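Local coordinates for protein alkaline phosphatase (Thermus thermophilus, PDB 7KWD) that probably hydrolyses phosphate monoesters as a homodimeric, zinc- and magnesium-dependent alkaline phosphatase, at residues K134-V139 / S151-N156. Residues are numbered along the deposited sequence; the frame is centred on the assembly and turned at random.
Sequences KAVGLV and SFVISN
Val-153, in the short helix 147-153, packs on the two side chains that strand 135-140 turns toward it, Val-136 and Leu-138. The strand belongs to the parallel core of the alkaline phosphatase α/β fold, and the segments meet through buried hydrocarbon. Within 151-156, Ser-151 suits the helix because its OG hydrogen-bonds back to the carbonyl oxygen of Thr-148, a magnesium ligand. Phe-152 begins facing the strand, but its ring swings off to meet Phe-126 edge-to-face; its side chain stays 4.7 Å from segment 134-139, a looser approach than that of its neighbour. Val-153 carries the contact, its branched CB offering two methyls at once. With CG1 anti to its carbonyl carbon (chi1 -73°), that methyl serves both strand residues, which flank Gly-137 and project to this face in the usual alternation. Compact Val-136 suits a place where the side chains merely pass alongside each other in opposite senses, with CG1 of Val-136 4.2 Å from CG1 of Val-153. The longer Leu-138 meets Val-153 tip to tip, its extra carbon carrying CD1 to 3.9 Å from Val-153 CG1 and 3.8 Å from Val-153 CG2. Helix 162-172 adjoins this segment too: Tyr-169 and Phe-172 touch Val-153, and farther along the amide of Asn-156 suits a polar partner, its ND2 hydrogen-bonding to OE1 of Gln-168.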
loop_
_atom_site.group_PDB
_atom_site.type_symbol
_atom_site.label_atom_id
_atom_site.label_comp_id
_atom_site.label_asym_id
_atom_site.label_seq_id
_atom_site.Cartn_x
_atom_site.Cartn_y
_atom_site.Cartn_z
ATOM N N LYS A 134 11.101 -2.239 -34.788
ATOM C CA LYS A 134 11.677 -1.489 -33.680
ATOM C C LYS A 134 12.918 -2.214 -33.167
ATOM O O LYS A 134 12.929 -3.436 -33.064
ATOM C CB LYS A 134 10.663 -1.328 -32.536
ATOM C CG LYS A 134 9.226 -0.819 -32.938
ATOM C CD LYS A 134 9.197 0.654 -33.221
ATOM C CE LYS A 134 7.824 1.089 -33.824
ATOM N NZ LYS A 134 7.792 2.530 -34.046
ATOM N N ALA A 135 13.963 -1.451 -32.840
ATOM C CA ALA A 135 15.040 -1.946 -32.002
ATOM C C ALA A 135 14.519 -2.224 -30.592
ATOM O O ALA A 135 13.569 -1.593 -30.118
ATOM C CB ALA A 135 16.178 -0.927 -31.950
ATOM N N VAL A 136 15.137 -3.200 -29.928
ATOM C CA VAL A 136 14.715 -3.653 -28.610
ATOM C C VAL A 136 15.908 -3.587 -27.667
ATOM O O VAL A 136 17.015 -4.020 -28.025
ATOM C CB VAL A 136 14.154 -5.091 -28.659
ATOM C CG1 VAL A 136 13.797 -5.604 -27.258
ATOM C CG2 VAL A 136 12.964 -5.166 -29.562
ATOM N N GLY A 137 15.668 -3.067 -26.466
ATOM C CA GLY A 137 16.670 -3.074 -25.406
ATOM C C GLY A 137 16.076 -3.597 -24.115
ATOM O O GLY A 137 14.931 -3.316 -23.791
ATOM N N LEU A 138 16.868 -4.392 -23.388
ATOM C CA LEU A 138 16.529 -4.859 -22.047
ATOM C C LEU A 138 17.653 -4.464 -21.087
ATOM O O LEU A 138 18.813 -4.847 -21.273
ATOM C CB LEU A 138 16.317 -6.375 -22.032
ATOM C CG LEU A 138 15.239 -6.922 -22.981
ATOM C CD1 LEU A 138 15.255 -8.447 -23.068
ATOM C CD2 LEU A 138 13.868 -6.449 -22.521
ATOM N N VAL A 139 17.315 -3.708 -20.061
ATOM C CA VAL A 139 18.301 -3.215 -19.111
ATOM C C VAL A 139 17.782 -3.499 -17.726
ATOM O O VAL A 139 16.664 -3.076 -17.384
ATOM C CB VAL A 139 18.558 -1.702 -19.286
ATOM C CG1 VAL A 139 19.591 -1.241 -18.247
ATOM C CG2 VAL A 139 19.065 -1.411 -20.676
ATOM N N SER A 151 10.179 -12.046 -20.071
ATOM C CA SER A 151 8.773 -12.211 -20.411
ATOM C C SER A 151 8.351 -11.268 -21.519
ATOM O O SER A 151 7.281 -11.451 -22.097
ATOM C CB SER A 151 7.902 -11.960 -19.185
ATOM O OG SER A 151 7.943 -10.562 -18.855
ATOM N N PHE A 152 9.162 -10.240 -21.813
ATOM C CA PHE A 152 8.810 -9.319 -22.867
ATOM C C PHE A 152 9.253 -9.774 -24.240
ATOM O O PHE A 152 8.734 -9.245 -25.230
ATOM C CB PHE A 152 9.396 -7.928 -22.619
ATOM C CG PHE A 152 8.529 -7.073 -21.742
ATOM C CD1 PHE A 152 7.964 -7.595 -20.600
ATOM C CD2 PHE A 152 8.258 -5.777 -22.078
ATOM C CE1 PHE A 152 7.150 -6.822 -19.788
ATOM C CE2 PHE A 152 7.438 -5.000 -21.287
ATOM C CZ PHE A 152 6.897 -5.510 -20.141
ATOM N N VAL A 153 10.181 -10.738 -24.335
ATOM C CA VAL A 153 10.805 -11.088 -25.606
ATOM C C VAL A 153 10.618 -12.556 -25.981
ATOM O O VAL A 153 10.502 -12.868 -27.171
ATOM C CB VAL A 153 12.305 -10.727 -25.614
ATOM C CG1 VAL A 153 12.446 -9.261 -25.720
ATOM C CG2 VAL A 153 12.947 -11.239 -24.346
ATOM N N ILE A 154 10.618 -13.489 -25.023
ATOM C CA ILE A 154 10.652 -14.912 -25.407
ATOM C C ILE A 154 9.687 -15.753 -24.580
ATOM O O ILE A 154 9.196 -15.351 -23.530
ATOM C CB ILE A 154 12.074 -15.516 -25.314
ATOM C CG1 ILE A 154 12.691 -15.331 -23.917
ATOM C CG2 ILE A 154 13.001 -14.904 -26.393
ATOM C CD1 ILE A 154 12.353 -16.469 -22.904
ATOM N N SER A 155 9.438 -16.966 -25.069
ATOM C CA SER A 155 8.528 -17.894 -24.419
ATOM C C SER A 155 9.288 -19.096 -23.884
ATOM O O SER A 155 10.137 -19.670 -24.575
ATOM C CB SER A 155 7.444 -18.410 -25.377
ATOM O OG SER A 155 6.621 -19.320 -24.646
ATOM N N ASN A 156 8.962 -19.496 -22.667
ATOM C CA ASN A 156 9.629 -20.645 -22.061
ATOM C C ASN A 156 8.821 -21.146 -20.876
ATOM O O ASN A 156 8.374 -20.340 -20.045
ATOM C CB ASN A 156 11.049 -20.254 -21.615
ATOM C CG ASN A 156 11.876 -21.458 -21.206
ATOM O OD1 ASN A 156 11.446 -22.262 -20.374
ATOM N ND2 ASN A 156 13.056 -21.591 -21.797
#